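Local coordinates for DNA helicase assembly protein (Enterobacteria phage T4, PDB 1C1K) that loads the replicative helicase onto forked DNA coated by the single-stranded-DNA-binding protein during phage replication, recombination and repair, at residues A[20-23]-A[24-28]; A[148-152]-A[153-157]; A[162-165]-A[166-170]. One frame throughout, in Å; residues are numbered along the deposited sequence.

How the contacts relate
The three contacts are worked examples of how one helical chain is built from local bonds: contact 1 within the body of a helix, contact 2 at a helix end and contact 3 at the joint between two helices. Contact 1 belongs to the N-terminal family region and lies on the opposite side of the chain's centre from the other two, its centre about 26 Å from that of contact 2 and about 27 Å from that of contact 3. Contacts 2 and 3 share the C-terminal region and mark the ends of successive helices, with centres about 15 Å apart and nearest atoms about 5 Å apart. An iridium ion sits about 11 Å from the side chain of Leu163.

Contact 1: residues A[20-23]-A[24-28]; sequences YKLY and LMIKQ
The ring of Tyr23 has Lys27 set against one face, where CB of Lys27 stands 4.2 Å above the ring plane and is displaced toward the rim. Farther out the outstretched lysine chain runs obliquely across the tyrosine, and CD of Lys27 comes within 3.5 Å of Tyr23 OH. The aliphatic part of the lysine, rather than its ammonium group, thus does the touching. Tyr20, one turn before Leu24, offers the outer end of its ring to that residue, whose CD2 methyl lies 3.6 Å from Tyr20 OH and approaches the ring at a slant. Tyr20 and Leu24, four residues apart, run alongside each other, each with CG trans to its own N (chi1 163° and -159°).

The neighbouring face is lined by the apolar side chains Leu22, Met25 and Ile26. Leu22 and Ile26 also run alongside each other, with CG of Leu22 3.9 Å from CD1 of Ile26, while CD1 of Leu22 also faces SD of Met25 at 4.1 Å. Met25 has its CG wedged between its own N and C (chi1 76°), which brings that CG to 3.0 Å from Leu22 O, a tight fit.

Beneath the side chains, i to i+4 backbone bonds run without a break from Leu24 N to Tyr20 O through to Gln28 N to Leu24 O, making this a regular alpha-helix; Lys27 N lies 2.8 Å from Tyr23 O.

Within the N-terminal region, the face bearing Leu22 and Ile26 packs on helix 68-81 through Leu68, Leu71, Phe75 and Leu79. Phe75 also meets the ring of Tyr23, and Tyr20 extends the aromatic packing to Tyr50 of helix 47-52 and, edge-to-face, to Phe59 of helix 56-65.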
ATOM      1  N   TYR A  20     -13.984  -1.644  15.002  1.00  2.00           N
ATOM      2  CA  TYR A  20     -13.033  -0.677  15.529  1.00  3.03           C
ATOM      3  C   TYR A  20     -11.680  -1.350  15.767  1.00  3.05           C
ATOM      4  O   TYR A  20     -10.642  -0.779  15.449  1.00  3.14           O
ATOM      5  CB  TYR A  20     -13.539  -0.078  16.841  1.00  2.99           C
ATOM      6  CG  TYR A  20     -12.448   0.618  17.642  1.00  4.88           C
ATOM      7  CD1 TYR A  20     -12.034   1.909  17.317  1.00  7.30           C
ATOM      8  CD2 TYR A  20     -11.840  -0.019  18.728  1.00  5.04           C
ATOM      9  CE1 TYR A  20     -11.040   2.551  18.057  1.00  8.30           C
ATOM     10  CE2 TYR A  20     -10.853   0.610  19.469  1.00  7.61           C
ATOM     11  CZ  TYR A  20     -10.460   1.894  19.131  1.00  8.17           C
ATOM     12  OH  TYR A  20      -9.494   2.533  19.886  1.00  9.54           O
ATOM     13  N   LYS A  21     -11.700  -2.557  16.329  1.00  3.53           N
ATOM     14  CA  LYS A  21     -10.470  -3.305  16.599  1.00  3.96           C
ATOM     15  C   LYS A  21      -9.729  -3.602  15.302  1.00  4.25           C
ATOM     16  O   LYS A  21      -8.496  -3.511  15.243  1.00  4.67           O
ATOM     17  CB  LYS A  21     -10.793  -4.618  17.309  1.00  6.52           C
ATOM     18  CG  LYS A  21     -11.263  -4.438  18.745  1.00  9.52           C
ATOM     19  CD  LYS A  21     -11.393  -5.772  19.454  1.00 13.67           C
ATOM     20  CE  LYS A  21     -11.896  -5.581  20.872  1.00 17.50           C
ATOM     21  NZ  LYS A  21     -12.434  -6.850  21.449  1.00 22.40           N
ATOM     22  N   LEU A  22     -10.476  -3.973  14.266  1.00  3.21           N
ATOM     23  CA  LEU A  22      -9.870  -4.265  12.970  1.00  3.63           C
ATOM     24  C   LEU A  22      -9.190  -3.004  12.420  1.00  3.63           C
ATOM     25  O   LEU A  22      -8.058  -3.055  11.944  1.00  3.75           O
ATOM     26  CB  LEU A  22     -10.931  -4.762  11.984  1.00  3.87           C
ATOM     27  CG  LEU A  22     -10.428  -5.098  10.573  1.00  4.80           C
ATOM     28  CD1 LEU A  22      -9.617  -6.393  10.604  1.00  5.07           C
ATOM     29  CD2 LEU A  22     -11.619  -5.239   9.620  1.00  4.85           C
ATOM     30  N   TYR A  23      -9.886  -1.876  12.485  1.00  3.22           N
ATOM     31  CA  TYR A  23      -9.328  -0.622  12.005  1.00  3.31           C
ATOM     32  C   TYR A  23      -8.043  -0.277  12.757  1.00  4.56           C
ATOM     33  O   TYR A  23      -7.027   0.059  12.144  1.00  4.41           O
ATOM     34  CB  TYR A  23     -10.334   0.518  12.187  1.00  4.11           C
ATOM     35  CG  TYR A  23      -9.693   1.888  12.216  1.00  5.22           C
ATOM     36  CD1 TYR A  23      -9.082   2.420  11.081  1.00  7.62           C
ATOM     37  CD2 TYR A  23      -9.687   2.649  13.380  1.00  8.23           C
ATOM     38  CE1 TYR A  23      -8.480   3.681  11.111  1.00  9.60           C
ATOM     39  CE2 TYR A  23      -9.089   3.905  13.421  1.00  9.21           C
ATOM     40  CZ  TYR A  23      -8.489   4.412  12.285  1.00 10.60           C
ATOM     41  OH  TYR A  23      -7.891   5.653  12.329  1.00 14.70           O
ATOM     42  N   LEU A  24      -8.093  -0.361  14.085  1.00  4.59           N
ATOM     43  CA  LEU A  24      -6.938  -0.033  14.915  1.00  5.01           C
ATOM     44  C   LEU A  24      -5.736  -0.922  14.631  1.00  4.91           C
ATOM     45  O   LEU A  24      -4.606  -0.440  14.575  1.00  6.36           O
ATOM     46  CB  LEU A  24      -7.297  -0.116  16.406  1.00  6.53           C
ATOM     47  CG  LEU A  24      -6.355   0.671  17.330  1.00  8.45           C
ATOM     48  CD1 LEU A  24      -6.416   2.151  16.998  1.00 11.07           C
ATOM     49  CD2 LEU A  24      -6.752   0.455  18.785  1.00  8.97           C
ATOM     50  N   MET A  25      -5.968  -2.217  14.459  1.00  5.10           N
ATOM     51  CA  MET A  25      -4.866  -3.123  14.178  1.00  5.29           C
ATOM     52  C   MET A  25      -4.248  -2.813  12.817  1.00  5.22           C
ATOM     53  O   MET A  25      -3.034  -2.842  12.679  1.00  4.75           O
ATOM     54  CB  MET A  25      -5.334  -4.579  14.249  1.00  7.24           C
ATOM     55  CG  MET A  25      -6.134  -5.082  13.062  1.00  9.74           C
ATOM     56  SD  MET A  25      -6.396  -6.876  13.173  1.00 14.48           S
ATOM     57  CE  MET A  25      -4.906  -7.378  13.973  1.00  4.18           C
ATOM     58  N   ILE A  26      -5.071  -2.501  11.820  1.00  4.06           N
ATOM     59  CA  ILE A  26      -4.540  -2.187  10.497  1.00  4.51           C
ATOM     60  C   ILE A  26      -3.842  -0.829  10.522  1.00  4.80           C
ATOM     61  O   ILE A  26      -2.817  -0.635   9.868  1.00  5.11           O
ATOM     62  CB  ILE A  26      -5.665  -2.208   9.424  1.00  3.96           C
ATOM     63  CG1 ILE A  26      -6.184  -3.643   9.276  1.00  4.82           C
ATOM     64  CG2 ILE A  26      -5.130  -1.694   8.065  1.00  5.26           C
ATOM     65  CD1 ILE A  26      -7.464  -3.777   8.456  1.00  5.53           C
ATOM     66  N   LYS A  27      -4.382   0.104  11.299  1.00  4.76           N
ATOM     67  CA  LYS A  27      -3.786   1.430  11.414  1.00  6.48           C
ATOM     68  C   LYS A  27      -2.388   1.313  12.014  1.00  6.87           C
ATOM     69  O   LYS A  27      -1.431   1.904  11.514  1.00  6.69           O
ATOM     70  CB  LYS A  27      -4.648   2.327  12.303  1.00  7.92           C
ATOM     71  CG  LYS A  27      -4.137   3.757  12.429  1.00  9.93           C
ATOM     72  CD  LYS A  27      -4.843   4.483  13.564  1.00 13.28           C
ATOM     73  CE  LYS A  27      -4.486   5.955  13.586  1.00 15.47           C
ATOM     74  NZ  LYS A  27      -4.663   6.513  14.951  1.00 20.99           N
ATOM     75  N   GLN A  28      -2.269   0.537  13.083  1.00  7.47           N
ATOM     76  CA  GLN A  28      -0.981   0.367  13.738  1.00  7.24           C
ATOM     77  C   GLN A  28      -0.014  -0.389  12.832  1.00  7.33           C
ATOM     78  O   GLN A  28       1.182  -0.109  12.809  1.00  6.05           O
ATOM     79  CB  GLN A  28      -1.177  -0.355  15.071  1.00 10.83           C
ATOM     80  CG  GLN A  28      -1.886   0.521  16.095  1.00 15.98           C
ATOM     81  CD  GLN A  28      -2.321  -0.237  17.329  1.00 21.16           C
ATOM     82  OE1 GLN A  28      -3.147   0.247  18.113  1.00 25.63           O
ATOM     83  NE2 GLN A  28      -1.770  -1.432  17.515  1.00 23.61           N
TER

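Contact 2: residues A[148-152]-A[153-157]; sequences FKLLQ and SNIIS
Leu150 and Leu151 meet Ile155 and Ile156 where helix 146-152 ends and the chain folds back over its last turn. On the packed side, Ile156 lays CG1 and CD1 along the helix backbone, CG1 of Ile156 coming 3.8 Å from Leu151 CA. A chi1 of 67° turns this branch back over the helix end. CD1 of Leu151 in turn reaches Ile156 O at 3.7 Å. Helix 109-126 continues this core, with Phe123 against Leu150 and Ile120 against Ile156.

The outer side is looser. There the Ile155 side chain meets that of Leu150 through its terminal methyl, Ile155 CD1 lying 3.8 Å from Leu150 CD2. Ser153 and Asn154, just before it, are also on the solvent side. Here polar bonds take over. Lys149 O is gripped twice by one residue, by Ser153 N at 3.0 Å and by Ser153 OG at 2.8 Å, from opposite faces of the carbonyl plane.

Asn154, with a phi of 62°, turns the chain in a Schellman motif. Ile155 N bonds to Leu150 O nearly head-on at 3.0 Å, while Asn154 N reaches Leu151 O from well above the carbonyl plane. The last-turn carbonyls of Lys149, Leu150 and Leu151 therefore all find donors within the turn, and the chain can leave the helix with these acceptors satisfied before Ser157 caps helix 158-168 through Thr160 N.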
ATOM      1  N   PHE A 148      11.301   6.661  -6.684  1.00  6.35           N
ATOM      2  CA  PHE A 148      10.610   7.166  -5.503  1.00  7.64           C
ATOM      3  C   PHE A 148       9.881   8.458  -5.863  1.00  8.32           C
ATOM      4  O   PHE A 148       8.755   8.686  -5.434  1.00  8.63           O
ATOM      5  CB  PHE A 148      11.596   7.438  -4.367  1.00  8.90           C
ATOM      6  CG  PHE A 148      10.953   8.031  -3.134  1.00  9.66           C
ATOM      7  CD1 PHE A 148       9.727   7.557  -2.672  1.00  9.34           C
ATOM      8  CD2 PHE A 148      11.572   9.065  -2.438  1.00  9.32           C
ATOM      9  CE1 PHE A 148       9.129   8.106  -1.539  1.00  9.06           C
ATOM     10  CE2 PHE A 148      10.980   9.620  -1.303  1.00 11.09           C
ATOM     11  CZ  PHE A 148       9.754   9.136  -0.855  1.00  9.45           C
ATOM     12  N   LYS A 149      10.529   9.305  -6.663  1.00  8.79           N
ATOM     13  CA  LYS A 149       9.933  10.574  -7.074  1.00  9.77           C
ATOM     14  C   LYS A 149       8.650  10.337  -7.856  1.00  9.53           C
ATOM     15  O   LYS A 149       7.690  11.099  -7.725  1.00  9.61           O
ATOM     16  CB  LYS A 149      10.917  11.378  -7.936  1.00 10.59           C
ATOM     17  CG  LYS A 149      11.949  12.157  -7.143  1.00 12.18           C
ATOM     18  CD  LYS A 149      12.946  12.850  -8.060  1.00 13.67           C
ATOM     19  CE  LYS A 149      14.108  13.449  -7.281  1.00 15.05           C
ATOM     20  NZ  LYS A 149      13.659  14.298  -6.153  1.00 18.69           N
ATOM     21  N   LEU A 150       8.635   9.285  -8.668  1.00  9.00           N
ATOM     22  CA  LEU A 150       7.456   8.965  -9.461  1.00  8.95           C
ATOM     23  C   LEU A 150       6.315   8.539  -8.544  1.00 10.32           C
ATOM     24  O   LEU A 150       5.146   8.842  -8.798  1.00 10.07           O
ATOM     25  CB  LEU A 150       7.779   7.863 -10.471  1.00  9.31           C
ATOM     26  CG  LEU A 150       8.694   8.311 -11.620  1.00  9.47           C
ATOM     27  CD1 LEU A 150       9.081   7.115 -12.481  1.00  9.54           C
ATOM     28  CD2 LEU A 150       7.984   9.375 -12.452  1.00 10.34           C
ATOM     29  N   LEU A 151       6.648   7.835  -7.468  1.00  9.74           N
ATOM     30  CA  LEU A 151       5.620   7.415  -6.530  1.00 10.59           C
ATOM     31  C   LEU A 151       5.069   8.656  -5.834  1.00 11.00           C
ATOM     32  O   LEU A 151       3.859   8.804  -5.670  1.00 12.09           O
ATOM     33  CB  LEU A 151       6.202   6.457  -5.489  1.00 10.74           C
ATOM     34  CG  LEU A 151       5.263   6.069  -4.344  1.00  9.27           C
ATOM     35  CD1 LEU A 151       4.055   5.319  -4.895  1.00 10.80           C
ATOM     36  CD2 LEU A 151       6.026   5.219  -3.339  1.00  9.95           C
ATOM     37  N   GLN A 152       5.968   9.549  -5.432  1.00 10.90           N
ATOM     38  CA  GLN A 152       5.583  10.781  -4.758  1.00 11.80           C
ATOM     39  C   GLN A 152       4.610  11.595  -5.600  1.00 12.96           C
ATOM     40  O   GLN A 152       3.640  12.145  -5.080  1.00 14.62           O
ATOM     41  CB  GLN A 152       6.819  11.634  -4.474  1.00 12.18           C
ATOM     42  CG  GLN A 152       7.611  11.218  -3.253  1.00 11.85           C
ATOM     43  CD  GLN A 152       8.831  12.092  -3.043  1.00 14.59           C
ATOM     44  OE1 GLN A 152       9.763  12.080  -3.848  1.00 16.27           O
ATOM     45  NE2 GLN A 152       8.833  12.861  -1.960  1.00 14.12           N
ATOM     46  N   SER A 153       4.879  11.671  -6.900  1.00 12.73           N
ATOM     47  CA  SER A 153       4.041  12.439  -7.812  1.00 13.16           C
ATOM     48  C   SER A 153       2.768  11.695  -8.192  1.00 13.92           C
ATOM     49  O   SER A 153       1.970  12.185  -8.993  1.00 14.68           O
ATOM     50  CB  SER A 153       4.820  12.786  -9.084  1.00 13.74           C
ATOM     51  OG  SER A 153       6.141  13.206  -8.788  1.00 17.99           O
ATOM     52  N   ASN A 154       2.588  10.509  -7.624  1.00 13.24           N
ATOM     53  CA  ASN A 154       1.411   9.696  -7.896  1.00 15.00           C
ATOM     54  C   ASN A 154       1.294   9.278  -9.364  1.00 15.00           C
ATOM     55  O   ASN A 154       0.190   9.059  -9.873  1.00 14.48           O
ATOM     56  CB  ASN A 154       0.144  10.441  -7.462  1.00 17.40           C
ATOM     57  CG  ASN A 154      -1.089   9.563  -7.502  1.00 20.27           C
ATOM     58  OD1 ASN A 154      -1.067   8.414  -7.055  1.00 20.96           O
ATOM     59  ND2 ASN A 154      -2.175  10.100  -8.044  1.00 23.00           N
ATOM     60  N   ILE A 155       2.437   9.166 -10.039  1.00 12.58           N
ATOM     61  CA  ILE A 155       2.458   8.740 -11.435  1.00 12.31           C
ATOM     62  C   ILE A 155       2.337   7.212 -11.465  1.00 11.62           C
ATOM     63  O   ILE A 155       1.807   6.636 -12.416  1.00 12.31           O
ATOM     64  CB  ILE A 155       3.765   9.200 -12.134  1.00 13.38           C
ATOM     65  CG1 ILE A 155       3.659  10.690 -12.483  1.00 15.62           C
ATOM     66  CG2 ILE A 155       3.998   8.400 -13.404  1.00 11.10           C
ATOM     67  CD1 ILE A 155       4.848  11.511 -12.050  1.00 18.40           C
ATOM     68  N   ILE A 156       2.830   6.565 -10.409  1.00  9.57           N
ATOM     69  CA  ILE A 156       2.750   5.117 -10.269  1.00  7.94           C
ATOM     70  C   ILE A 156       2.147   4.827  -8.903  1.00  7.06           C
ATOM     71  O   ILE A 156       2.186   5.672  -8.013  1.00  7.30           O
ATOM     72  CB  ILE A 156       4.141   4.430 -10.388  1.00  7.96           C
ATOM     73  CG1 ILE A 156       5.034   4.800  -9.204  1.00  6.83           C
ATOM     74  CG2 ILE A 156       4.787   4.809 -11.717  1.00  7.29           C
ATOM     75  CD1 ILE A 156       6.391   4.101  -9.235  1.00  6.67           C
ATOM     76  N   SER A 157       1.585   3.638  -8.744  1.00  6.96           N
ATOM     77  CA  SER A 157       0.942   3.260  -7.490  1.00  8.26           C
ATOM     78  C   SER A 157       1.854   2.548  -6.499  1.00  9.10           C
ATOM     79  O   SER A 157       2.981   2.160  -6.825  1.00  9.18           O
ATOM     80  CB  SER A 157      -0.251   2.357  -7.792  1.00  6.90           C
ATOM     81  OG  SER A 157       0.206   1.121  -8.305  1.00  7.79           O
TER

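Contact 3: residues A[162-165]-A[166-170]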
ATOM      1  N   ILE A 162       5.767  -1.755  -5.037  1.00  5.04           N
ATOM      2  CA  ILE A 162       6.058  -2.988  -4.323  1.00  5.75           C
ATOM      3  C   ILE A 162       6.266  -4.155  -5.281  1.00  5.48           C
ATOM      4  O   ILE A 162       7.049  -5.060  -5.005  1.00  6.66           O
ATOM      5  CB  ILE A 162       4.954  -3.292  -3.283  1.00  7.28           C
ATOM      6  CG1 ILE A 162       4.985  -2.212  -2.194  1.00  7.41           C
ATOM      7  CG2 ILE A 162       5.185  -4.657  -2.639  1.00  7.46           C
ATOM      8  CD1 ILE A 162       3.735  -2.152  -1.336  1.00  8.82           C
ATOM      9  N   LEU A 163       5.587  -4.138  -6.419  1.00  4.45           N
ATOM     10  CA  LEU A 163       5.773  -5.204  -7.398  1.00  4.95           C
ATOM     11  C   LEU A 163       7.202  -5.107  -7.961  1.00  4.74           C
ATOM     12  O   LEU A 163       7.894  -6.115  -8.097  1.00  6.35           O
ATOM     13  CB  LEU A 163       4.738  -5.079  -8.525  1.00  6.37           C
ATOM     14  CG  LEU A 163       3.381  -5.745  -8.243  1.00  5.71           C
ATOM     15  CD1 LEU A 163       2.338  -5.198  -9.206  1.00  7.22           C
ATOM     16  CD2 LEU A 163       3.499  -7.255  -8.377  1.00  4.69           C
ATOM     17  N   LEU A 164       7.640  -3.893  -8.281  1.00  4.57           N
ATOM     18  CA  LEU A 164       8.989  -3.700  -8.801  1.00  4.90           C
ATOM     19  C   LEU A 164       9.992  -4.143  -7.730  1.00  4.93           C
ATOM     20  O   LEU A 164      10.979  -4.816  -8.022  1.00  4.91           O
ATOM     21  CB  LEU A 164       9.218  -2.225  -9.148  1.00  5.01           C
ATOM     22  CG  LEU A 164       8.449  -1.661 -10.350  1.00  4.25           C
ATOM     23  CD1 LEU A 164       8.482  -0.143 -10.312  1.00  5.88           C
ATOM     24  CD2 LEU A 164       9.065  -2.174 -11.643  1.00  6.45           C
ATOM     25  N   ASP A 165       9.725  -3.765  -6.486  1.00  4.94           N
ATOM     26  CA  ASP A 165      10.593  -4.119  -5.369  1.00  4.32           C
ATOM     27  C   ASP A 165      10.789  -5.627  -5.212  1.00  5.55           C
ATOM     28  O   ASP A 165      11.867  -6.076  -4.803  1.00  6.40           O
ATOM     29  CB  ASP A 165      10.024  -3.555  -4.068  1.00  4.08           C
ATOM     30  CG  ASP A 165      10.817  -3.992  -2.849  1.00  6.73           C
ATOM     31  OD1 ASP A 165      11.864  -3.367  -2.582  1.00  6.74           O
ATOM     32  OD2 ASP A 165      10.392  -4.954  -2.164  1.00  5.89           O
ATOM     33  N   SER A 166       9.759  -6.404  -5.540  1.00  5.68           N
ATOM     34  CA  SER A 166       9.830  -7.854  -5.394  1.00  6.64           C
ATOM     35  C   SER A 166      11.012  -8.494  -6.112  1.00  7.52           C
ATOM     36  O   SER A 166      11.541  -9.502  -5.649  1.00  8.05           O
ATOM     37  CB  SER A 166       8.506  -8.508  -5.828  1.00  7.26           C
ATOM     38  OG  SER A 166       8.369  -8.609  -7.232  1.00  7.23           O
ATOM     39  N   PHE A 167      11.442  -7.916  -7.232  1.00  7.72           N
ATOM     40  CA  PHE A 167      12.590  -8.477  -7.946  1.00  8.72           C
ATOM     41  C   PHE A 167      13.752  -7.498  -8.089  1.00  8.77           C
ATOM     42  O   PHE A 167      14.827  -7.888  -8.534  1.00 10.14           O
ATOM     43  CB  PHE A 167      12.179  -9.021  -9.326  1.00  7.23           C
ATOM     44  CG  PHE A 167      11.532  -8.003 -10.221  1.00  7.38           C
ATOM     45  CD1 PHE A 167      12.291  -7.276 -11.130  1.00  6.65           C
ATOM     46  CD2 PHE A 167      10.162  -7.767 -10.152  1.00  7.38           C
ATOM     47  CE1 PHE A 167      11.697  -6.326 -11.958  1.00  8.46           C
ATOM     48  CE2 PHE A 167       9.553  -6.816 -10.977  1.00  9.01           C
ATOM     49  CZ  PHE A 167      10.326  -6.092 -11.881  1.00  7.56           C
ATOM     50  N   LEU A 168      13.547  -6.239  -7.699  1.00  7.43           N
ATOM     51  CA  LEU A 168      14.607  -5.233  -7.792  1.00  6.72           C
ATOM     52  C   LEU A 168      15.182  -4.807  -6.439  1.00  7.47           C
ATOM     53  O   LEU A 168      16.184  -4.091  -6.386  1.00  7.96           O
ATOM     54  CB  LEU A 168      14.109  -3.996  -8.550  1.00  7.66           C
ATOM     55  CG  LEU A 168      13.690  -4.197 -10.014  1.00  6.69           C
ATOM     56  CD1 LEU A 168      13.224  -2.872 -10.592  1.00  6.40           C
ATOM     57  CD2 LEU A 168      14.859  -4.758 -10.824  1.00  7.75           C
ATOM     58  N   ASN A 169      14.541  -5.224  -5.346  1.00  7.61           N
ATOM     59  CA  ASN A 169      15.024  -4.907  -3.999  1.00  8.93           C
ATOM     60  C   ASN A 169      15.235  -3.407  -3.743  1.00  9.13           C
ATOM     61  O   ASN A 169      16.216  -3.007  -3.117  1.00 10.72           O
ATOM     62  CB  ASN A 169      16.340  -5.666  -3.749  1.00  9.69           C
ATOM     63  CG  ASN A 169      16.783  -5.620  -2.291  1.00 13.04           C
ATOM     64  OD1 ASN A 169      17.984  -5.578  -1.994  1.00 15.27           O
ATOM     65  ND2 ASN A 169      15.821  -5.631  -1.379  1.00 11.72           N
ATOM     66  N   ILE A 170      14.301  -2.586  -4.206  1.00  7.36           N
ATOM     67  CA  ILE A 170      14.384  -1.134  -4.057  1.00  6.50           C
ATOM     68  C   ILE A 170      14.249  -0.590  -2.637  1.00  7.28           C
ATOM     69  O   ILE A 170      15.040   0.250  -2.201  1.00  6.69           O
ATOM     70  CB  ILE A 170      13.300  -0.433  -4.912  1.00  7.25           C
ATOM     71  CG1 ILE A 170      13.502  -0.747  -6.396  1.00  7.66           C
ATOM     72  CG2 ILE A 170      13.340   1.063  -4.676  1.00  7.54           C
ATOM     73  CD1 ILE A 170      12.232  -0.556  -7.231  1.00  8.02           C
TER
HETATM   74  O   HOH W   1      13.476  -4.363  -0.699  1.00  8.79           O
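The backbone of 162-170 tightens as helix 158-168 ends: Leu164 O accepts both Phe167 N, from above its carbonyl plane, and Leu168 N, in that plane, before Asn169 turns off with a phi of 54°. Leu164 O also sits above the middle of the Phe167 ring, 3.7 Å from its plane. A chi1 of 58° folds the ring back over the preceding turn, and CZ of Phe167 meets CD2 of Leu164 at 4.1 Å. The CB of Leu164 also receives the CD1 methyl of Ile170 at 3.9 Å, joining the old helix to the first residue of the next.

Ser166 turns its OG back to Leu163 O, 2.7 Å away and in the carbonyl plane. Asp165 reaches forward across the joint: its OD1 accepts from Ile171 N and from a water at 2.7 Å, which in turn takes a weak bond from Asn169 ND2. Its OD2 forms a salt bridge with Arg194 of helix 181-196. One buried carboxylate thus serves a backbone amide of helix 170-177, a water and an arginine, an environment that probably stabilises its negative charge.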